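Aminotransferase, class III (Thermomicrobium roseum, PDB 6IO1) probably acts as a pyridoxal-phosphate-dependent, thermostable (S)-enantioselective omega-transaminase, moving amino groups between substrates by way of its cofactor. Local coordinates at residues E106-P111 and V285-G290; I98-R103 and V329-A334; G241-I246 and Q276-Q281. All blocks are in the same frame, centred on the assembly; numbering follows the deposited sequence.

Interaction 1: E106-P111 and V285-G290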
ATOM      1  N   GLU B 106     -12.397 -17.127 -12.018  1.00 17.41           N
ATOM      2  CA  GLU B 106     -12.204 -18.215 -12.976  1.00 16.45           C
ATOM      3  C   GLU B 106     -10.783 -18.771 -12.906  1.00 17.50           C
ATOM      4  O   GLU B 106     -10.584 -19.992 -12.868  1.00 18.25           O
ATOM      5  CB  GLU B 106     -12.520 -17.747 -14.397  1.00 18.05           C
ATOM      6  CG  GLU B 106     -12.173 -18.786 -15.458  1.00 19.58           C
ATOM      7  CD  GLU B 106     -12.736 -18.449 -16.825  1.00 24.29           C
ATOM      8  OE1 GLU B 106     -12.076 -18.767 -17.837  1.00 28.02           O
ATOM      9  OE2 GLU B 106     -13.838 -17.868 -16.887  1.00 27.92           O
ATOM     10  N   LEU B 107      -9.781 -17.888 -12.889  1.00 15.81           N
ATOM     11  CA  LEU B 107      -8.390 -18.325 -13.003  1.00 17.70           C
ATOM     12  C   LEU B 107      -7.904 -19.038 -11.745  1.00 15.80           C
ATOM     13  O   LEU B 107      -7.156 -20.021 -11.837  1.00 17.71           O
ATOM     14  CB  LEU B 107      -7.493 -17.130 -13.326  1.00 17.37           C
ATOM     15  CG  LEU B 107      -7.688 -16.553 -14.729  1.00 17.04           C
ATOM     16  CD1 LEU B 107      -6.802 -15.337 -14.949  1.00 18.09           C
ATOM     17  CD2 LEU B 107      -7.418 -17.615 -15.786  1.00 21.93           C
ATOM     18  N   PHE B 108      -8.300 -18.566 -10.570  1.00 14.85           N
ATOM     19  CA  PHE B 108      -7.862 -19.220  -9.340  1.00 14.64           C
ATOM     20  C   PHE B 108      -8.674 -20.493  -9.120  1.00 14.58           C
ATOM     21  O   PHE B 108      -9.907 -20.439  -9.107  1.00 15.05           O
ATOM     22  CB  PHE B 108      -8.008 -18.284  -8.142  1.00 15.63           C
ATOM     23  CG  PHE B 108      -6.841 -17.353  -7.951  1.00 14.33           C
ATOM     24  CD1 PHE B 108      -5.619 -17.833  -7.509  1.00 18.04           C
ATOM     25  CD2 PHE B 108      -6.968 -15.997  -8.206  1.00 15.72           C
ATOM     26  CE1 PHE B 108      -4.544 -16.980  -7.329  1.00 17.19           C
ATOM     27  CE2 PHE B 108      -5.898 -15.139  -8.027  1.00 15.83           C
ATOM     28  CZ  PHE B 108      -4.686 -15.632  -7.588  1.00 15.91           C
ATOM     29  N   PRO B 109      -8.022 -21.645  -8.955  1.00 18.19           N
ATOM     30  CA  PRO B 109      -8.762 -22.911  -8.882  1.00 16.77           C
ATOM     31  C   PRO B 109      -9.668 -22.989  -7.663  1.00 16.83           C
ATOM     32  O   PRO B 109      -9.384 -22.419  -6.606  1.00 14.67           O
ATOM     33  CB  PRO B 109      -7.654 -23.969  -8.816  1.00 19.27           C
ATOM     34  CG  PRO B 109      -6.424 -23.286  -9.318  1.00 22.56           C
ATOM     35  CD  PRO B 109      -6.565 -21.847  -8.944  1.00 17.93           C
ATOM     36  N   GLY B 110     -10.773 -23.713  -7.827  1.00 18.09           N
ATOM     37  CA  GLY B 110     -11.680 -24.002  -6.745  1.00 16.26           C
ATOM     38  C   GLY B 110     -12.505 -22.813  -6.299  1.00 16.38           C
ATOM     39  O   GLY B 110     -12.689 -21.837  -7.034  1.00 16.43           O
ATOM     40  N   PRO B 111     -13.005 -22.869  -5.063  1.00 15.60           N
ATOM     41  CA  PRO B 111     -13.933 -21.831  -4.594  1.00 16.96           C
ATOM     42  C   PRO B 111     -13.241 -20.545  -4.170  1.00 17.10           C
ATOM     43  O   PRO B 111     -13.829 -19.741  -3.439  1.00 17.08           O
ATOM     44  CB  PRO B 111     -14.642 -22.500  -3.409  1.00 18.34           C
ATOM     45  CG  PRO B 111     -13.734 -23.592  -2.959  1.00 19.25           C
ATOM     46  CD  PRO B 111     -12.754 -23.910  -4.053  1.00 17.71           C
ATOM     47  N   VAL B 285      -5.599 -16.526  -0.643  1.00 10.81           N
ATOM     48  CA  VAL B 285      -4.441 -16.314  -1.499  1.00 11.11           C
ATOM     49  C   VAL B 285      -4.196 -14.816  -1.614  1.00 11.60           C
ATOM     50  O   VAL B 285      -5.144 -14.027  -1.686  1.00 13.12           O
ATOM     51  CB  VAL B 285      -4.628 -16.951  -2.893  1.00 11.13           C
ATOM     52  CG1 VAL B 285      -5.834 -16.353  -3.613  1.00 11.69           C
ATOM     53  CG2 VAL B 285      -3.375 -16.765  -3.714  1.00 12.76           C
ATOM     54  N   THR B 286      -2.929 -14.420  -1.591  1.00 12.55           N
ATOM     55  CA  THR B 286      -2.543 -13.029  -1.773  1.00 12.64           C
ATOM     56  C   THR B 286      -1.689 -12.910  -3.024  1.00 12.04           C
ATOM     57  O   THR B 286      -0.865 -13.786  -3.308  1.00 14.25           O
ATOM     58  CB  THR B 286      -1.774 -12.493  -0.563  1.00 11.67           C
ATOM     59  OG1 THR B 286      -0.536 -13.200  -0.429  1.00 13.38           O
ATOM     60  CG2 THR B 286      -2.592 -12.669   0.701  1.00 13.78           C
ATOM     61  N   PHE B 287      -1.885 -11.829  -3.773  1.00 12.43           N
ATOM     62  CA  PHE B 287      -1.169 -11.654  -5.026  1.00 13.78           C
ATOM     63  C   PHE B 287      -0.832 -10.185  -5.224  1.00 15.26           C
ATOM     64  O   PHE B 287      -1.456  -9.297  -4.643  1.00 13.85           O
ATOM     65  CB  PHE B 287      -1.974 -12.181  -6.224  1.00 12.68           C
ATOM     66  CG  PHE B 287      -3.408 -11.731  -6.243  1.00 13.68           C
ATOM     67  CD1 PHE B 287      -4.380 -12.442  -5.560  1.00 13.30           C
ATOM     68  CD2 PHE B 287      -3.786 -10.607  -6.958  1.00 12.87           C
ATOM     69  CE1 PHE B 287      -5.700 -12.037  -5.580  1.00 12.41           C
ATOM     70  CE2 PHE B 287      -5.106 -10.197  -6.983  1.00 13.30           C
ATOM     71  CZ  PHE B 287      -6.064 -10.913  -6.292  1.00 14.44           C
ATOM     72  N   ALA B 288       0.171  -9.953  -6.066  1.00 15.46           N
ATOM     73  CA  ALA B 288       0.642  -8.619  -6.416  1.00 16.44           C
ATOM     74  C   ALA B 288       1.632  -8.750  -7.562  1.00 17.23           C
ATOM     75  O   ALA B 288       1.677  -9.791  -8.225  1.00 24.96           O
ATOM     76  CB  ALA B 288       1.288  -7.924  -5.216  1.00 15.53           C
ATOM     77  N   LYS B 289       2.413  -7.700  -7.811  1.00 16.07           N
ATOM     78  CA  LYS B 289       3.508  -7.767  -8.771  1.00 13.62           C
ATOM     79  C   LYS B 289       3.023  -8.095 -10.180  1.00 13.44           C
ATOM     80  O   LYS B 289       2.511  -7.223 -10.889  1.00 15.74           O
ATOM     81  CB  LYS B 289       4.546  -8.801  -8.316  1.00 14.81           C
ATOM     82  CG  LYS B 289       5.301  -8.421  -7.051  1.00 16.73           C
ATOM     83  CD  LYS B 289       6.463  -9.370  -6.798  1.00 15.15           C
ATOM     84  CE  LYS B 289       7.253  -8.970  -5.561  1.00 20.17           C
ATOM     85  NZ  LYS B 289       7.781  -7.582  -5.652  1.00 22.13           N
ATOM     86  N   GLY B 290       3.197  -9.354 -10.589  1.00 14.97           N
ATOM     87  CA  GLY B 290       2.971  -9.770 -11.964  1.00 13.29           C
ATOM     88  C   GLY B 290       1.566  -9.557 -12.496  1.00 13.35           C
ATOM     89  O   GLY B 290       1.378  -9.575 -13.717  1.00 14.90           O
TER
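The carbonyl oxygen of Phe287 is hydrogen-bonded to the hydroxyl of Ser124, and the backbone of the same residue also pairs with Gly300; these bonds help to hold the strand from which Phe287 and Val285 reach the Phe108 ring. That contact is wholly apolar. Val285 CG1 lies over one face of the Phe108 ring, 4.2 Å from its centroid and 17° off the ring normal, a CH-pi geometry displaced toward the rim. The second methyl, Val285 CG2, comes to 3.8 Å of Phe108 CE1; both methyls lie on the same side of the ring plane, CG2 beyond its rim. Farther out, Phe108 CZ approaches Phe287 CD1 at 3.8 Å. Centroids 5.5 Å apart and planes inclined at 36° make this aromatic pair oblique. The Phe108 ring also stacks with that of Phe273. Phe108 is the first residue beyond helix 95-107 to leave helical geometry. Its CG stands anti to the carbonyl carbon (chi1 -84°), which sends the ring inward to the strand. Strand 284-287 belongs to the seven-stranded sheet of the large domain in fold type I pyridoxal-phosphate enzymes, between parallel strand 256-260 and antiparallel strand 299-304. Alternation along the strand separates two environments: Val285 and Phe287 direct their side chains to the helix end, whereas Thr286 points away and its OG1 bonds Asn125 OD1, a pocket residue. Shortening Phe108 to an alanine would probably leave Val285 CG1 without a ring face, Phe273 without its stacking mate and a gap beside Phe287. Just beyond the strand, Lys289 touches the bound 4'-deoxy-4'-aminopyridoxal-5'-phosphate, and its NZ is hydrogen-bonded to Leu60 O.

Interaction 2: I98-R103 and V329-A334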
ATOM      1  N   ILE B  98     -14.835  -5.053 -11.360  1.00 14.99           N
ATOM      2  CA  ILE B  98     -15.773  -6.173 -11.315  1.00 15.57           C
ATOM      3  C   ILE B  98     -15.338  -7.273 -12.277  1.00 14.30           C
ATOM      4  O   ILE B  98     -15.334  -8.467 -11.933  1.00 13.71           O
ATOM      5  CB  ILE B  98     -17.196  -5.675 -11.629  1.00 14.34           C
ATOM      6  CG1 ILE B  98     -17.655  -4.663 -10.577  1.00 13.33           C
ATOM      7  CG2 ILE B  98     -18.161  -6.833 -11.711  1.00 15.53           C
ATOM      8  CD1 ILE B  98     -18.963  -3.980 -10.917  1.00 14.52           C
ATOM      9  N   GLU B  99     -14.974  -6.887 -13.503  1.00 14.58           N
ATOM     10  CA  GLU B  99     -14.547  -7.874 -14.488  1.00 15.86           C
ATOM     11  C   GLU B  99     -13.277  -8.587 -14.041  1.00 14.85           C
ATOM     12  O   GLU B  99     -13.140  -9.801 -14.233  1.00 15.60           O
ATOM     13  CB  GLU B  99     -14.348  -7.210 -15.851  1.00 16.81           C
ATOM     14  CG  GLU B  99     -15.620  -6.621 -16.451  1.00 20.59           C
ATOM     15  CD  GLU B  99     -16.581  -7.672 -16.987  1.00 30.25           C
ATOM     16  OE1 GLU B  99     -16.321  -8.882 -16.812  1.00 31.47           O
ATOM     17  OE2 GLU B  99     -17.605  -7.285 -17.588  1.00 37.02           O
ATOM     18  N   LEU B 100     -12.337  -7.851 -13.440  1.00 13.95           N
ATOM     19  CA  LEU B 100     -11.124  -8.482 -12.935  1.00 13.46           C
ATOM     20  C   LEU B 100     -11.441  -9.466 -11.820  1.00 13.11           C
ATOM     21  O   LEU B 100     -10.845 -10.547 -11.751  1.00 15.39           O
ATOM     22  CB  LEU B 100     -10.136  -7.423 -12.449  1.00 13.43           C
ATOM     23  CG  LEU B 100      -8.802  -7.976 -11.941  1.00 12.18           C
ATOM     24  CD1 LEU B 100      -8.052  -8.680 -13.062  1.00 12.28           C
ATOM     25  CD2 LEU B 100      -7.951  -6.874 -11.331  1.00 13.32           C
ATOM     26  N   ALA B 101     -12.373  -9.111 -10.932  1.00 11.92           N
ATOM     27  CA  ALA B 101     -12.746 -10.030  -9.860  1.00 13.06           C
ATOM     28  C   ALA B 101     -13.333 -11.322 -10.421  1.00 13.84           C
ATOM     29  O   ALA B 101     -12.958 -12.421  -9.993  1.00 16.82           O
ATOM     30  CB  ALA B 101     -13.737  -9.357  -8.911  1.00 13.22           C
ATOM     31  N   ALA B 102     -14.241 -11.210 -11.396  1.00 14.87           N
ATOM     32  CA  ALA B 102     -14.822 -12.412 -11.994  1.00 16.04           C
ATOM     33  C   ALA B 102     -13.761 -13.247 -12.710  1.00 15.52           C
ATOM     34  O   ALA B 102     -13.732 -14.483 -12.587  1.00 17.50           O
ATOM     35  CB  ALA B 102     -15.945 -12.028 -12.957  1.00 17.04           C
ATOM     36  N   ARG B 103     -12.876 -12.587 -13.460  1.00 13.76           N
ATOM     37  CA  ARG B 103     -11.838 -13.305 -14.188  1.00 14.70           C
ATOM     38  C   ARG B 103     -10.897 -14.030 -13.236  1.00 16.29           C
ATOM     39  O   ARG B 103     -10.494 -15.168 -13.499  1.00 15.45           O
ATOM     40  CB  ARG B 103     -11.064 -12.334 -15.075  1.00 16.15           C
ATOM     41  CG  ARG B 103     -10.198 -13.001 -16.117  1.00 20.32           C
ATOM     42  CD  ARG B 103      -9.775 -11.996 -17.164  1.00 22.04           C
ATOM     43  NE  ARG B 103      -9.115 -12.629 -18.299  1.00 24.89           N
ATOM     44  CZ  ARG B 103      -8.510 -11.958 -19.272  1.00 25.28           C
ATOM     45  NH1 ARG B 103      -8.464 -10.633 -19.233  1.00 24.12           N
ATOM     46  NH2 ARG B 103      -7.935 -12.609 -20.273  1.00 27.14           N
ATOM     47  N   VAL B 329      -7.956   2.054 -13.204  1.00 12.91           N
ATOM     48  CA  VAL B 329      -6.856   2.008 -14.162  1.00 13.32           C
ATOM     49  C   VAL B 329      -6.000   0.771 -13.926  1.00 12.57           C
ATOM     50  O   VAL B 329      -5.616   0.071 -14.874  1.00 13.87           O
ATOM     51  CB  VAL B 329      -6.025   3.299 -14.075  1.00 12.16           C
ATOM     52  CG1 VAL B 329      -4.924   3.301 -15.125  1.00 12.58           C
ATOM     53  CG2 VAL B 329      -6.928   4.511 -14.227  1.00 12.86           C
ATOM     54  N   ALA B 330      -5.694   0.479 -12.659  1.00 12.50           N
ATOM     55  CA  ALA B 330      -4.914  -0.709 -12.335  1.00 12.40           C
ATOM     56  C   ALA B 330      -5.627  -1.973 -12.788  1.00 12.24           C
ATOM     57  O   ALA B 330      -5.004  -2.874 -13.358  1.00 13.40           O
ATOM     58  CB  ALA B 330      -4.634  -0.760 -10.832  1.00 13.04           C
ATOM     59  N   CYS B 331      -6.938  -2.058 -12.547  1.00 13.41           N
ATOM     60  CA  CYS B 331      -7.690  -3.249 -12.932  1.00 14.94           C
ATOM     61  C   CYS B 331      -7.771  -3.404 -14.449  1.00 14.55           C
ATOM     62  O   CYS B 331      -7.684  -4.522 -14.966  1.00 15.60           O
ATOM     63  CB  CYS B 331      -9.085  -3.204 -12.313  1.00 13.57           C
ATOM     64  SG  CYS B 331      -9.082  -3.302 -10.507  1.00 14.72           S
ATOM     65  N   ALA B 332      -7.958  -2.301 -15.180  1.00 13.15           N
ATOM     66  CA  ALA B 332      -7.977  -2.383 -16.639  1.00 14.09           C
ATOM     67  C   ALA B 332      -6.627  -2.841 -17.184  1.00 13.11           C
ATOM     68  O   ALA B 332      -6.559  -3.701 -18.078  1.00 14.35           O
ATOM     69  CB  ALA B 332      -8.369  -1.032 -17.237  1.00 14.37           C
ATOM     70  N   VAL B 333      -5.539  -2.274 -16.655  1.00 13.93           N
ATOM     71  CA  VAL B 333      -4.206  -2.703 -17.068  1.00 12.61           C
ATOM     72  C   VAL B 333      -3.997  -4.171 -16.723  1.00 13.50           C
ATOM     73  O   VAL B 333      -3.369  -4.917 -17.482  1.00 15.65           O
ATOM     74  CB  VAL B 333      -3.132  -1.803 -16.428  1.00 12.76           C
ATOM     75  CG1 VAL B 333      -1.745  -2.392 -16.631  1.00 13.69           C
ATOM     76  CG2 VAL B 333      -3.205  -0.400 -17.011  1.00 13.31           C
ATOM     77  N   ALA B 334      -4.522  -4.609 -15.577  1.00 12.64           N
ATOM     78  CA  ALA B 334      -4.423  -6.014 -15.196  1.00 13.85           C
ATOM     79  C   ALA B 334      -5.173  -6.907 -16.173  1.00 12.48           C
ATOM     80  O   ALA B 334      -4.703  -7.997 -16.510  1.00 15.22           O
ATOM     81  CB  ALA B 334      -4.957  -6.215 -13.780  1.00 11.75           C
TER
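Leu100 reaches across from helix 95-107 to Cys331 and Ala334, two small residues one turn apart on helix 328-344. At the start of 329-334, Val329 packs on Ala76 and Met80 of helix 70-82 and on Tyr295 of the second subunit. Two residues on, Cys331 makes the first contact with 98-103: its SG is 3.8 Å from Leu100 CD2, and its CB lies 4.0 Å from the same methyl. The sulfur stands anti to the carbonyl carbon (chi1 -66°) and meets the leucine as an apolar surface. The backbones are close here, with the CA atoms of Leu100 and Cys331 6.3 Å apart, consistent with the small side chains of Cys331 and Ala334 at this point. Leu100 also touches Leu335 and Leu338, so its partners are spaced as the i, i+3, i+4 and i+7 positions of helix 328-344, the hole of knobs-into-holes packing. Val333, like Val329, turns to helix 70-82. Ala334 then supplies the second wall: its CB is 3.9 Å from Leu100 CD2 and 4.0 Å from Leu100 CD1, so this one methyl meets both ends of the leucine fork. CG of Leu100 is extended away from its own backbone N (chi1 -178°), which brings both methyls to the facing helix. One turn after Leu100, Arg103 continues the association with a salt bridge from NH1 to Asp339 OD1. Glu99 serves the subunit interface instead, its OE1 forming a salt bridge with Lys14 NZ of the second subunit.

Interaction 3: G241-I246 and Q276-Q281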
ATOM      1  N   GLY B 241       6.848 -33.076  -1.676  1.00 26.40           N
ATOM      2  CA  GLY B 241       5.883 -33.560  -0.712  1.00 26.54           C
ATOM      3  C   GLY B 241       5.683 -32.677   0.502  1.00 21.97           C
ATOM      4  O   GLY B 241       4.860 -33.016   1.362  1.00 19.35           O
ATOM      5  N   TYR B 242       6.412 -31.564   0.603  1.00 22.27           N
ATOM      6  CA  TYR B 242       6.304 -30.695   1.773  1.00 19.06           C
ATOM      7  C   TYR B 242       4.912 -30.084   1.885  1.00 17.64           C
ATOM      8  O   TYR B 242       4.255 -30.180   2.932  1.00 18.43           O
ATOM      9  CB  TYR B 242       7.374 -29.601   1.695  1.00 20.57           C
ATOM     10  CG  TYR B 242       7.163 -28.429   2.630  1.00 19.58           C
ATOM     11  CD1 TYR B 242       7.655 -28.459   3.928  1.00 20.05           C
ATOM     12  CD2 TYR B 242       6.493 -27.286   2.210  1.00 18.27           C
ATOM     13  CE1 TYR B 242       7.474 -27.392   4.786  1.00 20.65           C
ATOM     14  CE2 TYR B 242       6.305 -26.215   3.062  1.00 20.53           C
ATOM     15  CZ  TYR B 242       6.798 -26.272   4.348  1.00 18.99           C
ATOM     16  OH  TYR B 242       6.616 -25.208   5.201  1.00 21.03           O
ATOM     17  N   TRP B 243       4.448 -29.448   0.809  1.00 20.13           N
ATOM     18  CA  TRP B 243       3.182 -28.719   0.862  1.00 18.64           C
ATOM     19  C   TRP B 243       1.976 -29.608   1.130  1.00 18.32           C
ATOM     20  O   TRP B 243       1.125 -29.216   1.947  1.00 16.84           O
ATOM     21  CB  TRP B 243       3.015 -27.899  -0.422  1.00 21.48           C
ATOM     22  CG  TRP B 243       3.673 -26.564  -0.320  1.00 19.64           C
ATOM     23  CD1 TRP B 243       4.718 -26.101  -1.065  1.00 19.69           C
ATOM     24  CD2 TRP B 243       3.348 -25.522   0.608  1.00 18.49           C
ATOM     25  NE1 TRP B 243       5.055 -24.829  -0.667  1.00 17.96           N
ATOM     26  CE2 TRP B 243       4.229 -24.452   0.359  1.00 17.88           C
ATOM     27  CE3 TRP B 243       2.392 -25.389   1.620  1.00 17.59           C
ATOM     28  CZ2 TRP B 243       4.182 -23.264   1.086  1.00 17.05           C
ATOM     29  CZ3 TRP B 243       2.348 -24.211   2.340  1.00 20.25           C
ATOM     30  CH2 TRP B 243       3.237 -23.164   2.070  1.00 17.42           C
ATOM     31  N   PRO B 244       1.810 -30.774   0.489  1.00 18.82           N
ATOM     32  CA  PRO B 244       0.648 -31.611   0.838  1.00 18.55           C
ATOM     33  C   PRO B 244       0.617 -32.011   2.303  1.00 16.65           C
ATOM     34  O   PRO B 244      -0.443 -31.938   2.937  1.00 16.56           O
ATOM     35  CB  PRO B 244       0.800 -32.827  -0.086  1.00 21.20           C
ATOM     36  CG  PRO B 244       1.592 -32.329  -1.235  1.00 24.93           C
ATOM     37  CD  PRO B 244       2.544 -31.324  -0.667  1.00 20.68           C
ATOM     38  N   ALA B 245       1.760 -32.404   2.870  1.00 17.59           N
ATOM     39  CA  ALA B 245       1.800 -32.804   4.275  1.00 19.12           C
ATOM     40  C   ALA B 245       1.479 -31.632   5.199  1.00 17.13           C
ATOM     41  O   ALA B 245       0.688 -31.766   6.147  1.00 15.85           O
ATOM     42  CB  ALA B 245       3.170 -33.397   4.603  1.00 21.66           C
ATOM     43  N   ILE B 246       2.101 -30.475   4.949  1.00 18.06           N
ATOM     44  CA  ILE B 246       1.856 -29.306   5.792  1.00 17.52           C
ATOM     45  C   ILE B 246       0.384 -28.910   5.734  1.00 15.85           C
ATOM     46  O   ILE B 246      -0.254 -28.646   6.766  1.00 17.93           O
ATOM     47  CB  ILE B 246       2.773 -28.142   5.372  1.00 19.03           C
ATOM     48  CG1 ILE B 246       4.239 -28.485   5.650  1.00 17.55           C
ATOM     49  CG2 ILE B 246       2.380 -26.862   6.092  1.00 19.61           C
ATOM     50  CD1 ILE B 246       4.527 -28.849   7.089  1.00 19.26           C
ATOM     51  N   GLN B 276      -0.805 -24.564  -8.065  1.00 24.26           N
ATOM     52  CA  GLN B 276      -0.926 -25.675  -9.003  1.00 25.22           C
ATOM     53  C   GLN B 276       0.333 -26.534  -9.015  1.00 26.02           C
ATOM     54  O   GLN B 276       0.248 -27.762  -9.126  1.00 26.50           O
ATOM     55  CB  GLN B 276      -1.230 -25.156 -10.408  1.00 25.57           C
ATOM     56  CG  GLN B 276      -1.451 -26.270 -11.419  1.00 27.03           C
ATOM     57  CD  GLN B 276      -1.959 -25.770 -12.756  1.00 30.58           C
ATOM     58  OE1 GLN B 276      -2.296 -24.597 -12.907  1.00 30.05           O
ATOM     59  NE2 GLN B 276      -2.018 -26.665 -13.736  1.00 30.01           N
ATOM     60  N   GLN B 277       1.508 -25.908  -8.904  1.00 27.22           N
ATOM     61  CA  GLN B 277       2.753 -26.670  -8.896  1.00 26.70           C
ATOM     62  C   GLN B 277       2.790 -27.660  -7.742  1.00 26.72           C
ATOM     63  O   GLN B 277       3.205 -28.813  -7.912  1.00 27.61           O
ATOM     64  CB  GLN B 277       3.953 -25.726  -8.804  1.00 26.99           C
ATOM     65  CG  GLN B 277       4.208 -24.886 -10.037  1.00 26.48           C
ATOM     66  CD  GLN B 277       5.094 -25.582 -11.049  1.00 25.07           C
ATOM     67  OE1 GLN B 277       5.583 -26.685 -10.808  1.00 27.51           O
ATOM     68  NE2 GLN B 277       5.316 -24.932 -12.186  1.00 27.69           N
ATOM     69  N   TYR B 278       2.356 -27.231  -6.560  1.00 25.71           N
ATOM     70  CA  TYR B 278       2.529 -28.001  -5.339  1.00 23.87           C
ATOM     71  C   TYR B 278       1.240 -28.655  -4.857  1.00 25.87           C
ATOM     72  O   TYR B 278       1.210 -29.188  -3.743  1.00 26.10           O
ATOM     73  CB  TYR B 278       3.132 -27.104  -4.258  1.00 25.56           C
ATOM     74  CG  TYR B 278       4.524 -26.648  -4.634  1.00 23.39           C
ATOM     75  CD1 TYR B 278       5.615 -27.488  -4.467  1.00 24.70           C
ATOM     76  CD2 TYR B 278       4.741 -25.396  -5.197  1.00 23.75           C
ATOM     77  CE1 TYR B 278       6.886 -27.091  -4.823  1.00 24.31           C
ATOM     78  CE2 TYR B 278       6.013 -24.988  -5.558  1.00 20.39           C
ATOM     79  CZ  TYR B 278       7.081 -25.841  -5.368  1.00 21.59           C
ATOM     80  OH  TYR B 278       8.350 -25.449  -5.723  1.00 22.82           O
ATOM     81  N   GLY B 279       0.185 -28.631  -5.670  1.00 25.86           N
ATOM     82  CA  GLY B 279      -1.056 -29.310  -5.350  1.00 25.24           C
ATOM     83  C   GLY B 279      -1.654 -28.916  -4.018  1.00 24.81           C
ATOM     84  O   GLY B 279      -1.926 -29.773  -3.171  1.00 23.74           O
ATOM     85  N   VAL B 280      -1.853 -27.619  -3.815  1.00 23.06           N
ATOM     86  CA  VAL B 280      -2.426 -27.104  -2.581  1.00 21.26           C
ATOM     87  C   VAL B 280      -3.601 -26.202  -2.928  1.00 17.57           C
ATOM     88  O   VAL B 280      -3.616 -25.539  -3.971  1.00 18.56           O
ATOM     89  CB  VAL B 280      -1.366 -26.361  -1.731  1.00 20.69           C
ATOM     90  CG1 VAL B 280      -1.207 -24.916  -2.181  1.00 24.94           C
ATOM     91  CG2 VAL B 280      -1.708 -26.441  -0.256  1.00 23.93           C
ATOM     92  N   GLN B 281      -4.609 -26.209  -2.062  1.00 17.87           N
ATOM     93  CA  GLN B 281      -5.803 -25.380  -2.235  1.00 15.64           C
ATOM     94  C   GLN B 281      -5.956 -24.489  -1.012  1.00 17.51           C
ATOM     95  O   GLN B 281      -6.528 -24.919   0.006  1.00 16.36           O
ATOM     96  CB  GLN B 281      -7.049 -26.243  -2.437  1.00 18.34           C
ATOM     97  CG  GLN B 281      -8.345 -25.456  -2.570  1.00 17.72           C
ATOM     98  CD  GLN B 281      -8.470 -24.749  -3.905  1.00 16.93           C
ATOM     99  OE1 GLN B 281      -7.824 -25.125  -4.883  1.00 19.53           O
ATOM    100  NE2 GLN B 281      -9.307 -23.720  -3.953  1.00 17.67           N
TER
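Trp243 meets Tyr278 from its CB outward. That CB is 3.9 Å from Tyr278 CB, at the base of both side chains, and Trp243 CG follows at 4.0 Å from Tyr278 CB. The closest approach comes at the next atom, where Trp243 CD1 sits 3.6 Å from Tyr278 CG and 3.7 Å from Tyr278 CB. The five-membered ring and the phenol ring have centroids 5.1 Å apart and planes at 57°, an oblique pair. NE1 lies over one face of the tyrosine ring, yet its polar partner is elsewhere: it is hydrogen-bonded to Pro228 O, a bond that would oppose rotation of the indole. Close contact with Tyr278 ends at CD1; the indole goes on to Leu259 of strand 256-260, while Tyr242 CE2 stands 3.8 Å above the plane of the Trp243 ring, over the centre. Beside the pair, Pro244 CD packs 4.0 Å from Tyr278 O. Just after Tyr278, Gly279, with positive phi and two bonds back into the last turn, forms a Schellman motif. Helix 242-253 itself links the parallel neighbouring strands 221-226 and 256-260, a beta-alpha-beta crossover of the large sheet in this aminotransferase fold.

In the fold
From the N terminus, helix 95-107 supplies the first side of two contacts. Interaction 2 begins there and closes the widest loop, reaching helix 328-344 across 225 residues. Nested inside it, interaction 1 starts at that helix's end and closes at strand 284-287. Interaction 3 is innermost, joining helix 242-253 to helix 274-278 over 29 residues; none of the loops cross. Interactions 1 and 3 touch through a probable hydrogen bond of 3.0 Å between Pro109 O and Gln281 NE2, whereas 2 and 3 stay about 13 Å apart at their nearest atoms. Interaction 2 joins two helices, 1 a helix end to the sheet bounded by 112-118 and 181-184, 3 a crossover helix to the segment before strand 284-287.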